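Uncharacterized protein (Corynebacterium diphtheriae NCTC 13129, PDB 3B4Q) is of unknown function, but carries a small all-helical domain assigned to the C-terminal region of the resuscitation-promoting factor Rpf1 family. Local coordinates at residues 9-14 and 28-33; 39-44 and 73-78. All coordinates share one frame; numbering follows the deposited sequence. Where two conformers were deposited one is given.

Contacts 1 and 2 lie side by side in one small all-helical chain, their centres about 9 Å apart. They come in series along the sequence: contact 1 sets the short helix 10-13 on helix 19-35, and contact 2 then joins the start of helix 39-56 to the turn that leads into helix 77-83. Helices 19-35 and 39-56 follow each other directly, and the two contacts touch where they pack, through Ala28 on Ala43 and Ala32 on Thr39. Pro10 of contact 1 reaches both Ala43 and Phe77 of contact 2. The N-terminal helix and a late helix of the chain are thus brought together over the same helix pair.

Contact 1 of 2, residues 9-14 and 28-33; sequences TPRDVV and AQEYAA
Thr9, Pro10 and Arg11 meet the side chain of Gln29 in a surface contact between the first turn of the short helix 10-13 and the later half of helix 19-35. The Gln29 side chain is common to all three of these pairings. Its CG stands anti to the backbone N (chi1 -175°) and the chain beyond is extended, so the amide is carried across to the start of the short helix. There Gln29 OE1 accepts from the backbone N of Arg11 at 2.9 Å, the donor tilted 20° from the carbonyl plane. The NE2 of the same amide gives a weak hydrogen bond to Thr9 OG1. Pro10 CD sits beside Gln29 OE1, at 3.3 Å. Arg11 CG and CD lie over one face of the amide, crossing the Gln29 chain obliquely, with Arg11 CD 3.4 Å from Gln29 CD; Thr9 CB is on the other side of that plane. Thr9 is held from its own segment by Asp12, whose OD2 receives both the backbone N of Thr9, at 2.8 Å, and its OG1. With Thr9 as the N-cap residue, the bond from its N to Asp12 is the return half of a capping box, while Gln29 of the next helix takes the N-H of Arg11.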
loop_
_atom_site.group_PDB
_atom_site.type_symbol
_atom_site.label_atom_id
_atom_site.label_comp_id
_atom_site.label_asym_id
_atom_site.label_seq_id
_atom_site.Cartn_x
_atom_site.Cartn_y
_atom_site.Cartn_z
ATOM N N THR A 9 -5.038 -0.707 11.293
ATOM C CA THR A 9 -4.043 0.131 10.653
ATOM C C THR A 9 -3.618 -0.525 9.325
ATOM O O THR A 9 -3.906 -1.701 9.092
ATOM C CB THR A 9 -2.798 0.302 11.537
ATOM O OG1 THR A 9 -2.167 -0.965 11.701
ATOM C CG2 THR A 9 -3.165 0.847 12.954
ATOM N N PRO A 10 -2.952 0.220 8.440
ATOM C CA PRO A 10 -2.441 -0.426 7.237
ATOM C C PRO A 10 -1.625 -1.704 7.523
ATOM O O PRO A 10 -1.786 -2.686 6.797
ATOM C CB PRO A 10 -1.584 0.665 6.611
ATOM C CG PRO A 10 -2.372 1.940 6.970
ATOM C CD PRO A 10 -2.742 1.684 8.418
ATOM N N ARG A 11 -0.817 -1.715 8.582
ATOM C CA ARG A 11 -0.072 -2.939 8.921
ATOM C C ARG A 11 -0.985 -4.125 9.204
ATOM O O ARG A 11 -0.648 -5.258 8.843
ATOM C CB ARG A 11 0.906 -2.697 10.060
ATOM C CG ARG A 11 1.996 -1.769 9.652
ATOM C CD ARG A 11 2.883 -1.370 10.827
ATOM N NE ARG A 11 3.995 -2.291 11.012
ATOM C CZ ARG A 11 4.912 -2.170 11.972
ATOM N NH1 ARG A 11 5.900 -3.061 12.076
ATOM N NH2 ARG A 11 4.850 -1.151 12.823
ATOM N N ASP A 12 -2.145 -3.873 9.805
ATOM C CA ASP A 12 -3.116 -4.966 10.069
ATOM C C ASP A 12 -3.745 -5.427 8.765
ATOM O O ASP A 12 -3.959 -6.630 8.557
ATOM C CB ASP A 12 -4.206 -4.489 11.035
ATOM C CG ASP A 12 -3.630 -3.993 12.345
ATOM O OD1 ASP A 12 -2.815 -4.727 12.963
ATOM O OD2 ASP A 12 -3.997 -2.873 12.773
ATOM N N VAL A 13 -4.100 -4.463 7.911
ATOM C CA VAL A 13 -4.680 -4.796 6.605
ATOM C C VAL A 13 -3.776 -5.723 5.776
ATOM O O VAL A 13 -4.287 -6.615 5.055
ATOM C CB VAL A 13 -5.050 -3.508 5.825
ATOM C CG1 VAL A 13 -5.535 -3.849 4.379
ATOM C CG2 VAL A 13 -6.093 -2.704 6.622
ATOM N N VAL A 14 -2.461 -5.520 5.845
ATOM C CA VAL A 14 -1.565 -6.378 5.046
ATOM C C VAL A 14 -0.885 -7.476 5.849
ATOM O O VAL A 14 0.173 -7.976 5.444
ATOM C CB VAL A 14 -0.504 -5.542 4.284
ATOM C CG1 VAL A 14 -1.185 -4.565 3.278
ATOM C CG2 VAL A 14 0.427 -4.818 5.263
ATOM N N ALA A 28 6.024 3.215 6.065
ATOM C CA ALA A 28 5.130 4.371 5.953
ATOM C C ALA A 28 4.423 4.638 7.274
ATOM O O ALA A 28 4.314 5.781 7.700
ATOM C CB ALA A 28 4.070 4.112 4.819
ATOM N N GLN A 29 3.924 3.586 7.919
ATOM C CA GLN A 29 3.157 3.766 9.131
ATOM C C GLN A 29 4.041 4.335 10.227
ATOM O O GLN A 29 3.612 5.236 10.947
ATOM C CB GLN A 29 2.510 2.423 9.507
ATOM C CG GLN A 29 1.579 2.477 10.675
ATOM C CD GLN A 29 0.691 1.246 10.749
ATOM O OE1 GLN A 29 0.097 0.810 9.749
ATOM N NE2 GLN A 29 0.543 0.715 11.957
ATOM N N GLU A 30 5.299 3.889 10.292
ATOM C CA GLU A 30 6.274 4.346 11.298
ATOM C C GLU A 30 6.562 5.833 11.079
ATOM O O GLU A 30 6.489 6.663 12.037
ATOM C CB GLU A 30 7.596 3.566 11.158
ATOM C CG GLU A 30 7.561 2.078 11.603
ATOM C CD GLU A 30 8.856 1.294 11.280
ATOM O OE1 GLU A 30 9.677 1.697 10.388
ATOM O OE2 GLU A 30 9.053 0.254 11.938
ATOM N N TYR A 31 6.912 6.158 9.825
ATOM C CA TYR A 31 7.270 7.563 9.488
ATOM C C TYR A 31 6.083 8.516 9.678
ATOM O O TYR A 31 6.201 9.635 10.251
ATOM C CB TYR A 31 7.872 7.678 8.077
ATOM C CG TYR A 31 8.230 9.113 7.793
ATOM C CD1 TYR A 31 9.217 9.747 8.535
ATOM C CD2 TYR A 31 7.500 9.871 6.884
ATOM C CE1 TYR A 31 9.540 11.108 8.309
ATOM C CE2 TYR A 31 7.820 11.229 6.652
ATOM C CZ TYR A 31 8.839 11.812 7.362
ATOM O OH TYR A 31 9.122 13.149 7.196
ATOM N N ALA A 32 4.909 8.091 9.237
ATOM C CA ALA A 32 3.701 8.928 9.389
ATOM C C ALA A 32 3.441 9.283 10.851
ATOM O O ALA A 32 3.038 10.425 11.171
ATOM C CB ALA A 32 2.467 8.209 8.814
ATOM N N ALA A 33 3.670 8.313 11.742
ATOM C CA ALA A 33 3.475 8.577 13.165
ATOM C C ALA A 33 4.493 9.593 13.679
ATOM O O ALA A 33 4.118 10.503 14.437
ATOM C CB ALA A 33 3.526 7.301 13.972
#

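Contact 2 of 2, residues 39-44 and 73-78; sequences TEELAV and NRTNFN
The carboxylate of Glu40 and the ring of Phe77 stand with their planes at 90°, the acid reaching the backbone at the head of helix 77-83 while the ring packs on helix 39-56. Glu40 CG lies anti to its carbonyl carbon (chi1 -73°), and the extended chain passes Phe77 CB to bring Glu40 OE2 to Phe77 N, 2.9 Å away. This N-H is met on the anti side of OE2, close to the carboxylate plane. A water donates to Glu40 OE2 at 2.7 Å and accepts from Asn78 N. Phe77 CG is anti to the backbone N (chi1 -174°), which directs the ring against Ala43, with Phe77 CD1 3.6 Å from Ala43 CB. Val44 N lies at the ring edge, in its plane, but keeps its helical bond to Glu40 O, so this is packing only. Pro10, Val13 and Val25 bring helices 10-13 and 19-35 to the same ring. Asn76, the N-cap, bonds through OD1 to Gly79 N, which accounts for the helix's first three N-H groups. Thr75 O, 3.5 Å from Glu40 OE2, would disfavour a charge there, but with two donors and the helix dipole the carboxylate is probably ionised, its charge placed at the helix N-terminus.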
loop_
_atom_site.group_PDB
_atom_site.type_symbol
_atom_site.label_atom_id
_atom_site.label_comp_id
_atom_site.label_asym_id
_atom_site.label_seq_id
_atom_site.Cartn_x
_atom_site.Cartn_y
_atom_site.Cartn_z
ATOM N N THR A 39 -1.420 8.580 7.868
ATOM C CA THR A 39 -0.918 7.200 7.782
ATOM C C THR A 39 -1.416 6.461 6.547
ATOM O O THR A 39 -0.637 5.809 5.841
ATOM C CB THR A 39 -1.276 6.414 9.067
ATOM O OG1 THR A 39 -0.659 7.080 10.184
ATOM C CG2 THR A 39 -0.773 4.988 9.007
ATOM N N GLU A 40 -2.722 6.532 6.302
ATOM C CA GLU A 40 -3.291 5.797 5.181
ATOM C C GLU A 40 -2.750 6.336 3.861
ATOM O O GLU A 40 -2.399 5.575 2.966
ATOM C CB GLU A 40 -4.827 5.808 5.266
ATOM C CG GLU A 40 -5.286 4.890 6.387
ATOM C CD GLU A 40 -6.733 4.519 6.296
ATOM O OE1 GLU A 40 -7.382 4.482 7.366
ATOM O OE2 GLU A 40 -7.232 4.253 5.182
ATOM N N GLU A 41 -2.666 7.652 3.735
ATOM C CA GLU A 41 -2.192 8.235 2.491
ATOM C C GLU A 41 -0.715 7.843 2.240
ATOM O O GLU A 41 -0.325 7.494 1.110
ATOM C CB GLU A 41 -2.342 9.750 2.541
ATOM C CG GLU A 41 -1.773 10.445 1.372
ATOM C CD GLU A 41 -2.145 11.919 1.352
ATOM O OE1 GLU A 41 -3.178 12.292 1.973
ATOM O OE2 GLU A 41 -1.410 12.695 0.697
ATOM N N LEU A 42 0.109 7.931 3.293
ATOM C CA LEU A 42 1.502 7.558 3.142
ATOM C C LEU A 42 1.653 6.067 2.799
ATOM O O LEU A 42 2.485 5.668 1.970
ATOM C CB LEU A 42 2.307 7.906 4.406
ATOM C CG LEU A 42 3.340 9.044 4.413
ATOM C CD1 LEU A 42 4.380 8.660 5.424
ATOM C CD2 LEU A 42 4.036 9.209 3.062
ATOM N N ALA A 43 0.850 5.231 3.454
ATOM C CA ALA A 43 0.910 3.796 3.166
ATOM C C ALA A 43 0.465 3.460 1.729
ATOM O O ALA A 43 1.063 2.597 1.055
ATOM C CB ALA A 43 0.085 3.011 4.188
ATOM N N VAL A 44 -0.590 4.104 1.250
ATOM C CA VAL A 44 -0.981 3.939 -0.154
ATOM C C VAL A 44 0.183 4.348 -1.082
ATOM O O VAL A 44 0.560 3.601 -1.999
ATOM C CB VAL A 44 -2.280 4.749 -0.493
ATOM C CG1 VAL A 44 -2.492 4.814 -2.031
ATOM C CG2 VAL A 44 -3.496 4.153 0.267
ATOM N N ASN A 73 -8.206 5.528 -4.909
ATOM C CA ASN A 73 -8.110 5.191 -3.503
ATOM C C ASN A 73 -6.943 5.864 -2.796
ATOM O O ASN A 73 -6.259 5.233 -1.969
ATOM C CB ASN A 73 -7.956 3.664 -3.388
ATOM C CG ASN A 73 -9.189 2.927 -3.835
ATOM O OD1 ASN A 73 -10.182 2.816 -3.088
ATOM N ND2 ASN A 73 -9.141 2.418 -5.050
ATOM N N ARG A 74 -6.735 7.145 -3.064
ATOM C CA ARG A 74 -5.521 7.823 -2.604
ATOM C C ARG A 74 -5.457 7.881 -1.077
ATOM O O ARG A 74 -4.370 7.893 -0.531
ATOM C CB ARG A 74 -5.423 9.240 -3.207
ATOM C CG ARG A 74 -5.226 9.252 -4.714
ATOM C CD ARG A 74 -3.791 8.888 -5.098
ATOM N NE ARG A 74 -2.799 9.753 -4.445
ATOM C CZ ARG A 74 -2.293 10.857 -4.998
ATOM N NH1 ARG A 74 -2.681 11.242 -6.220
ATOM N NH2 ARG A 74 -1.401 11.586 -4.317
ATOM N N THR A 75 -6.609 7.918 -0.400
ATOM C CA THR A 75 -6.628 8.149 1.058
ATOM C C THR A 75 -7.223 6.963 1.787
ATOM O O THR A 75 -7.393 6.980 3.012
ATOM C CB THR A 75 -7.424 9.443 1.459
ATOM O OG1 THR A 75 -8.821 9.200 1.292
ATOM C CG2 THR A 75 -7.026 10.613 0.614
ATOM N N ASN A 76 -7.538 5.914 1.028
ATOM C CA ASN A 76 -8.274 4.802 1.567
ATOM C C ASN A 76 -7.421 3.532 1.448
ATOM O O ASN A 76 -7.414 2.865 0.397
ATOM C CB ASN A 76 -9.607 4.659 0.798
ATOM C CG ASN A 76 -10.409 3.440 1.205
ATOM O OD1 ASN A 76 -10.060 2.672 2.141
ATOM N ND2 ASN A 76 -11.522 3.230 0.465
ATOM N N PHE A 77 -6.669 3.235 2.515
ATOM C CA PHE A 77 -5.699 2.132 2.418
ATOM C C PHE A 77 -6.365 0.773 2.141
ATOM O O PHE A 77 -5.951 0.017 1.238
ATOM C CB PHE A 77 -4.717 2.028 3.585
ATOM C CG PHE A 77 -3.682 0.984 3.325
ATOM C CD1 PHE A 77 -2.580 1.267 2.494
ATOM C CD2 PHE A 77 -3.871 -0.323 3.771
ATOM C CE1 PHE A 77 -1.667 0.288 2.200
ATOM C CE2 PHE A 77 -2.954 -1.325 3.471
ATOM C CZ PHE A 77 -1.848 -1.015 2.680
ATOM N N ASN A 78 -7.377 0.444 2.931
ATOM C CA ASN A 78 -8.038 -0.858 2.742
ATOM C C ASN A 78 -8.587 -0.944 1.320
ATOM O O ASN A 78 -8.435 -1.973 0.661
ATOM C CB ASN A 78 -9.189 -1.028 3.755
ATOM C CG ASN A 78 -9.865 -2.353 3.600
ATOM O OD1 ASN A 78 -10.953 -2.454 2.999
ATOM N ND2 ASN A 78 -9.200 -3.392 4.029
HETATM O O HOH W 1 -8.049 1.717 5.418
#